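PDB 5VIT: MdcA from Pseudomonas aeruginosa, which probably acts as the transferase subunit of malonate decarboxylase, exchanging acetyl and malonyl groups on the acyl carrier protein of the enzyme. Local coordinates for residues E37-A42 and A63-R68; A153-D158 and N162-P167; V459-T464 and I468-K473. One frame throughout, in Å; residues are numbered along the deposited sequence.

Contact 1: residues E37-A42 and A63-R68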
# COMPACT_ATOMS: atom_id res chain seq x y z
N GLU A 37 40.94 34.71 -32.35
CA GLU A 37 41.62 34.11 -33.49
C GLU A 37 42.77 33.18 -33.08
O GLU A 37 43.02 32.17 -33.73
CB GLU A 37 42.14 35.22 -34.42
CG GLU A 37 43.35 34.85 -35.30
CD GLU A 37 44.69 35.14 -34.63
OE1 GLU A 37 44.71 35.89 -33.62
OE2 GLU A 37 45.73 34.62 -35.10
N GLY A 38 43.47 33.52 -32.01
CA GLY A 38 44.60 32.71 -31.59
C GLY A 38 44.34 31.85 -30.36
O GLY A 38 45.28 31.46 -29.67
N LEU A 39 43.06 31.55 -30.08
CA LEU A 39 42.72 30.79 -28.88
C LEU A 39 43.33 29.40 -28.92
O LEU A 39 43.86 28.92 -27.93
CB LEU A 39 41.20 30.69 -28.70
CG LEU A 39 40.72 29.95 -27.44
CD1 LEU A 39 41.14 30.69 -26.17
CD2 LEU A 39 39.22 29.73 -27.44
N VAL A 40 43.28 28.76 -30.09
CA VAL A 40 43.84 27.43 -30.25
C VAL A 40 45.35 27.44 -29.98
O VAL A 40 45.89 26.51 -29.37
CB VAL A 40 43.56 26.87 -31.66
CG1 VAL A 40 44.26 25.53 -31.86
CG2 VAL A 40 42.06 26.71 -31.87
N ALA A 41 46.02 28.49 -30.43
CA ALA A 41 47.44 28.67 -30.16
C ALA A 41 47.65 28.90 -28.67
O ALA A 41 48.59 28.36 -28.08
CB ALA A 41 48.00 29.82 -30.97
N ALA A 42 46.78 29.70 -28.07
CA ALA A 42 46.85 29.98 -26.65
C ALA A 42 46.69 28.70 -25.84
O ALA A 42 47.41 28.48 -24.88
CB ALA A 42 45.80 31.00 -26.25
N ALA A 63 30.91 25.54 -21.76
CA ALA A 63 31.95 26.38 -22.35
C ALA A 63 32.33 25.81 -23.73
O ALA A 63 33.45 25.33 -23.94
CB ALA A 63 33.18 26.45 -21.44
N ASP A 64 31.38 25.87 -24.66
CA ASP A 64 31.49 25.11 -25.90
C ASP A 64 32.46 25.74 -26.91
O ASP A 64 32.99 25.05 -27.78
CB ASP A 64 30.10 24.91 -26.52
CG ASP A 64 29.45 26.22 -26.93
OD1 ASP A 64 29.17 27.06 -26.04
OD2 ASP A 64 29.21 26.39 -28.14
N PHE A 65 32.71 27.04 -26.79
CA PHE A 65 33.75 27.65 -27.61
C PHE A 65 35.11 27.08 -27.20
O PHE A 65 35.87 26.60 -28.04
CB PHE A 65 33.73 29.17 -27.49
CG PHE A 65 34.81 29.85 -28.29
CD1 PHE A 65 35.12 29.41 -29.57
CD2 PHE A 65 35.51 30.93 -27.77
CE1 PHE A 65 36.12 30.03 -30.32
CE2 PHE A 65 36.50 31.56 -28.51
CZ PHE A 65 36.81 31.10 -29.78
N LEU A 66 35.39 27.11 -25.90
CA LEU A 66 36.61 26.51 -25.35
C LEU A 66 36.67 25.02 -25.66
O LEU A 66 37.73 24.48 -25.99
CB LEU A 66 36.67 26.72 -23.83
CG LEU A 66 36.76 28.18 -23.39
CD1 LEU A 66 36.99 28.26 -21.88
CD2 LEU A 66 37.87 28.90 -24.15
N SER A 67 35.52 24.37 -25.55
CA SER A 67 35.42 22.95 -25.83
C SER A 67 35.73 22.62 -27.31
O SER A 67 36.47 21.68 -27.60
CB SER A 67 34.03 22.45 -25.45
OG SER A 67 33.90 21.09 -25.73
N ARG A 68 35.15 23.37 -28.23
CA ARG A 68 35.42 23.15 -29.65
C ARG A 68 36.84 23.56 -30.01
O ARG A 68 37.48 22.93 -30.86
CB ARG A 68 34.42 23.91 -30.53
CG ARG A 68 32.99 23.44 -30.37
CD ARG A 68 32.07 24.24 -31.25
NE ARG A 68 32.29 25.68 -31.11
CZ ARG A 68 31.47 26.46 -30.42
NH1 ARG A 68 30.42 25.93 -29.84
NH2 ARG A 68 31.70 27.76 -30.32

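Contact 2: residues A153-D158 and N162-P167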
# COMPACT_ATOMS: atom_id res chain seq x y z
N ALA A 153 32.92 29.24 -18.41
CA ALA A 153 32.15 30.17 -19.23
C ALA A 153 31.38 31.18 -18.39
O ALA A 153 30.94 30.87 -17.28
CB ALA A 153 31.20 29.40 -20.14
N GLY A 154 31.22 32.38 -18.92
CA GLY A 154 30.42 33.42 -18.29
C GLY A 154 29.63 34.21 -19.32
O GLY A 154 29.86 34.07 -20.52
N PHE A 155 28.69 35.04 -18.86
CA PHE A 155 27.99 35.95 -19.77
C PHE A 155 28.84 37.18 -20.12
O PHE A 155 29.03 37.50 -21.29
CB PHE A 155 26.67 36.41 -19.16
CG PHE A 155 25.55 35.42 -19.32
CD1 PHE A 155 25.08 34.69 -18.23
CD2 PHE A 155 24.95 35.22 -20.57
CE1 PHE A 155 24.04 33.77 -18.36
CE2 PHE A 155 23.90 34.31 -20.71
CZ PHE A 155 23.45 33.58 -19.60
N VAL A 156 29.37 37.87 -19.11
CA VAL A 156 30.06 39.13 -19.32
C VAL A 156 31.36 39.21 -18.52
O VAL A 156 31.39 38.81 -17.36
CB VAL A 156 29.17 40.34 -18.92
CG1 VAL A 156 29.83 41.66 -19.30
CG2 VAL A 156 27.78 40.24 -19.56
N ALA A 157 32.41 39.74 -19.14
CA ALA A 157 33.64 40.11 -18.43
C ALA A 157 34.02 41.57 -18.68
O ALA A 157 33.68 42.14 -19.71
CB ALA A 157 34.78 39.20 -18.82
N ASP A 158 34.72 42.18 -17.73
CA ASP A 158 35.39 43.45 -18.03
C ASP A 158 36.85 43.14 -18.44
O ASP A 158 37.29 41.98 -18.39
CB ASP A 158 35.32 44.42 -16.84
CG ASP A 158 36.03 43.91 -15.59
OD1 ASP A 158 36.88 43.00 -15.70
OD2 ASP A 158 35.75 44.45 -14.49
N ASN A 162 37.01 40.41 -14.16
CA ASN A 162 35.80 40.15 -13.39
C ASN A 162 34.78 39.57 -14.34
O ASN A 162 34.66 40.03 -15.48
CB ASN A 162 35.25 41.41 -12.72
CG ASN A 162 36.23 42.04 -11.77
OD1 ASN A 162 36.48 41.52 -10.69
ND2 ASN A 162 36.79 43.19 -12.17
N VAL A 163 34.07 38.54 -13.86
CA VAL A 163 33.14 37.79 -14.70
C VAL A 163 31.77 37.75 -14.05
O VAL A 163 31.65 37.48 -12.84
CB VAL A 163 33.63 36.34 -14.95
CG1 VAL A 163 32.55 35.54 -15.70
CG2 VAL A 163 34.93 36.34 -15.72
N TYR A 164 30.75 38.03 -14.86
CA TYR A 164 29.37 37.83 -14.47
C TYR A 164 28.86 36.51 -15.06
O TYR A 164 28.95 36.29 -16.27
CB TYR A 164 28.51 39.01 -14.93
CG TYR A 164 27.02 38.76 -14.87
CD1 TYR A 164 26.34 38.75 -13.65
CD2 TYR A 164 26.28 38.56 -16.03
CE1 TYR A 164 24.96 38.54 -13.60
CE2 TYR A 164 24.91 38.35 -15.99
CZ TYR A 164 24.26 38.34 -14.78
OH TYR A 164 22.90 38.12 -14.75
N THR A 165 28.34 35.64 -14.20
CA THR A 165 27.82 34.36 -14.65
C THR A 165 26.32 34.25 -14.46
O THR A 165 25.70 33.36 -15.03
CB THR A 165 28.47 33.17 -13.92
OG1 THR A 165 28.43 33.39 -12.51
CG2 THR A 165 29.90 32.96 -14.38
N GLY A 166 25.75 35.12 -13.63
CA GLY A 166 24.31 35.20 -13.46
C GLY A 166 23.57 33.91 -13.12
O GLY A 166 24.02 33.14 -12.26
N PRO A 167 22.42 33.67 -13.79
CA PRO A 167 21.59 32.47 -13.58
C PRO A 167 22.33 31.19 -13.90
O PRO A 167 21.93 30.14 -13.40
CB PRO A 167 20.43 32.68 -14.55
CG PRO A 167 20.29 34.17 -14.62
CD PRO A 167 21.73 34.66 -14.64

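Contact 3: residues V459-T464 and I468-K473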
# COMPACT_ATOMS: atom_id res chain seq x y z
N VAL A 459 17.47 3.40 0.91
CA VAL A 459 16.16 3.73 0.40
C VAL A 459 15.13 3.55 1.51
O VAL A 459 15.06 2.49 2.13
CB VAL A 459 15.79 2.88 -0.85
CG1 VAL A 459 14.37 3.17 -1.30
CG2 VAL A 459 16.79 3.15 -2.02
N THR A 460 14.36 4.62 1.77
CA THR A 460 13.27 4.58 2.75
C THR A 460 11.92 4.23 2.12
O THR A 460 11.03 3.69 2.80
CB THR A 460 13.15 5.93 3.52
OG1 THR A 460 12.87 7.01 2.60
CG2 THR A 460 14.45 6.23 4.26
N HIS A 461 11.76 4.53 0.83
CA HIS A 461 10.48 4.32 0.15
C HIS A 461 10.71 3.88 -1.27
O HIS A 461 11.43 4.54 -2.03
CB HIS A 461 9.63 5.60 0.10
CG HIS A 461 9.19 6.12 1.43
ND1 HIS A 461 10.02 6.83 2.27
CD2 HIS A 461 7.98 6.08 2.05
CE1 HIS A 461 9.36 7.18 3.36
NE2 HIS A 461 8.12 6.74 3.25
N VAL A 462 10.08 2.78 -1.66
CA VAL A 462 10.00 2.46 -3.08
C VAL A 462 8.58 2.73 -3.53
O VAL A 462 7.62 2.20 -2.96
CB VAL A 462 10.40 1.01 -3.39
CG1 VAL A 462 10.00 0.64 -4.83
CG2 VAL A 462 11.89 0.84 -3.20
N LEU A 463 8.46 3.60 -4.52
CA LEU A 463 7.15 4.02 -5.00
C LEU A 463 7.02 3.61 -6.45
O LEU A 463 7.87 3.95 -7.28
CB LEU A 463 6.96 5.52 -4.82
CG LEU A 463 5.85 6.23 -5.61
CD1 LEU A 463 4.50 5.53 -5.54
CD2 LEU A 463 5.74 7.69 -5.15
N THR A 464 5.93 2.92 -6.72
CA THR A 464 5.68 2.26 -7.99
C THR A 464 4.20 2.51 -8.38
O THR A 464 3.43 2.90 -7.53
CB THR A 464 6.04 0.77 -7.80
OG1 THR A 464 7.36 0.48 -8.30
CG2 THR A 464 5.05 -0.10 -8.35
N ILE A 468 3.38 1.78 -2.51
CA ILE A 468 4.56 2.22 -1.79
C ILE A 468 5.04 1.09 -0.89
O ILE A 468 4.26 0.53 -0.15
CB ILE A 468 4.27 3.48 -0.94
CG1 ILE A 468 3.77 4.63 -1.83
CG2 ILE A 468 5.53 3.89 -0.16
CD1 ILE A 468 3.21 5.87 -1.06
N ALA A 469 6.32 0.76 -0.97
CA ALA A 469 6.94 -0.09 0.03
C ALA A 469 7.69 0.81 1.00
O ALA A 469 8.58 1.55 0.58
CB ALA A 469 7.88 -1.10 -0.60
N TYR A 470 7.31 0.76 2.28
CA TYR A 470 7.94 1.59 3.33
C TYR A 470 9.17 0.91 3.92
O TYR A 470 9.15 0.43 5.06
CB TYR A 470 6.93 1.91 4.45
CG TYR A 470 5.79 2.81 4.02
CD1 TYR A 470 4.58 2.28 3.59
CD2 TYR A 470 5.93 4.20 4.03
CE1 TYR A 470 3.54 3.10 3.20
CE2 TYR A 470 4.89 5.03 3.63
CZ TYR A 470 3.69 4.48 3.22
OH TYR A 470 2.64 5.29 2.82
N LEU A 471 10.24 0.87 3.14
CA LEU A 471 11.44 0.12 3.46
C LEU A 471 12.08 0.53 4.79
O LEU A 471 12.75 -0.28 5.43
CB LEU A 471 12.49 0.28 2.34
CG LEU A 471 12.09 -0.15 0.91
CD1 LEU A 471 13.32 -0.28 -0.02
CD2 LEU A 471 11.30 -1.43 0.91
N TYR A 472 11.87 1.77 5.21
CA TYR A 472 12.52 2.21 6.43
C TYR A 472 12.04 1.42 7.62
O TYR A 472 12.69 1.40 8.67
CB TYR A 472 12.30 3.70 6.66
CG TYR A 472 10.92 4.09 7.15
CD1 TYR A 472 9.90 4.36 6.25
CD2 TYR A 472 10.66 4.24 8.51
CE1 TYR A 472 8.65 4.74 6.70
CE2 TYR A 472 9.41 4.61 8.96
CZ TYR A 472 8.41 4.86 8.04
OH TYR A 472 7.16 5.25 8.47
N LYS A 473 10.90 0.75 7.46
CA LYS A 473 10.34 -0.09 8.52
C LYS A 473 10.92 -1.50 8.54
O LYS A 473 10.76 -2.23 9.52
CB LYS A 473 8.81 -0.17 8.36
CG LYS A 473 8.07 1.17 8.54
CD LYS A 473 6.60 0.99 8.20
CE LYS A 473 5.71 2.10 8.72
NZ LYS A 473 4.33 2.04 8.08

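Contact 1: residues E37-A42 and A63-R68
L39 reaches across from the first turn of helix 39-46 and presses one methyl, CD2, against two side chains on the first turn of helix 64-70: the ring of F65 and the isobutyl group of L66. Everything tight in this contact runs through that methyl. It lies over a face of the F65 ring as a CH-pi contact, 3.8 Å from CD2 to the ring centroid and 28° off the ring normal. The offset runs toward the rim, and L39 CD2 is nearest to F65 CE2, at 3.4 Å. Branch CD2 of L66 meets the same methyl, L39 CD2, at 3.7 Å, so a single carbon is gripped by an aromatic and an aliphatic partner at once. L39 can do this because its CG stands anti to the backbone N (chi1 -178°), which carries the side chain out from the helix to meet F65 coming from the opposite direction. The backbones stay well apart, with L39 CA and L66 CA, the nearest such pair, separated by 8.3 Å.

The rest of 37-42 is looser. E37 and A41 are exposed to solvent, and V40 is partly exposed; none of them touches the second helix.

G38 and A63 hold the N-cap positions, so both helices make the contact with their opening turns. At the start of helix 64-70, Q189 OE1 accepts a hydrogen bond from L66 N and a weak one from F65 N. In this alternating alpha/beta region, consistent with a Rossmann-like fold, L39 and F65 both rest on V214 of parallel strand 212-215, while L66 packs on L151 of strand 149-154.

Contact 2: residues A153-D158 and N162-P167
A beta hairpin with a classic bulge joins strands 156-158 and 163-164: F155 and V156 together face Y164, just where the chain turns a corner after strand 149-154 of the large parallel sheet. Y164 O takes both amides of the bulge, F155 N at 2.9 Å with a bent N-H...O angle of 134°, and V156 N at a longer but nearly straight 3.3 Å. The return bond, Y164 N to V156 O, is short at 2.7 Å. The bulge also brings F155 CB within 3.8 Å of Y164 CD2, while the F155 ring turns its edge to T165 O. A157 and V163 form the next, non-hydrogen-bonded pair and pack on V190 and V188 of strand 185-190. The hydroxyl of Y164 bonds S336 OG, outside the hairpin.

Toward the turn, D158 N bonds N162 O at 3.1 Å, and the D158 side chain closes the loop. With CG between its own N and C (chi1 63°), its two oxygens reach N162. N162 N meets D158 OD1 from above the carboxylate plane, whereas N162 ND2 lies on the syn lone pair of D158 OD2, 2.8 Å away.

Contact 3: residues V459-T464 and I468-K473
An aromatic cluster of H461, Y470 and Y472 gathers on one flank of a beta hairpin, with the imidazole meeting both phenol rings. H461 and Y470 touch rim to rim, CD2 of H461 lying 3.4 Å from CD2 of Y470, with the planes turned 72° apart. H461 and Y472 run side by side in the same direction, their rings oblique to each other. The imidazole is held at both nitrogens: ND1 shares a hydrogen bond with T460 OG1, which also bonds V417 N, and NE2 bonds H252 NE2. Two bonds in different directions fix the rotation of the ring. I468 slots in beside it, its CG2 centred over a face of Y470 and lying in plane at the edge of H461.

Behind these side chains, V462 and A469 form the hydrogen-bonded pair of an antiparallel hairpin, V462 N to A469 O at 3.0 Å and A469 N to V462 O at 2.8 Å. Strand 461-464 also runs parallel to strand 416-420 in the second large sheet of the chain, so the hairpin turns that mainly parallel sheet antiparallel. Past A469 the second strand breaks into an inverse gamma turn centred on Y470 and a short 3-10 segment. There Y472 N still bonds T460 O, at 3.2 Å, tilted 26° from the carbonyl plane.

The two faces have different coats. L463 CD1 touches I468 CG1 at 3.9 Å on the face packed against helix 235-250. On the other face L471 folds back over the hairpin, CG anti to its carbonyl carbon (chi1 -58°), and its CD1 rests against both V462 CG2, at 3.7 Å, and V459 CG1, at 3.8 Å; L471 also packs on M483 and I484 of helix 477-486.

How the contacts relate
Contacts 1 and 2 are neighbours around the first parallel sheet, their centres 17 Å apart, and they touch where A63 CB packs on A153 CB at 3.8 Å. Q189 serves both, its side-chain oxygen accepting from helix amides in contact 1 and its backbone pairing with G154 in contact 2. Contact 3 belongs to the other large sheet, on the opposite side of the chain's centre, with centres 49 Å from contact 1 and 43 Å from contact 2. The touching residues are mostly buried in all three. Helix against helix gives purely apolar packing in contact 1; the two hairpins rely on backbone pairing, finished by a carboxylate-amide clasp in contact 2 and an aromatic cluster in contact 3.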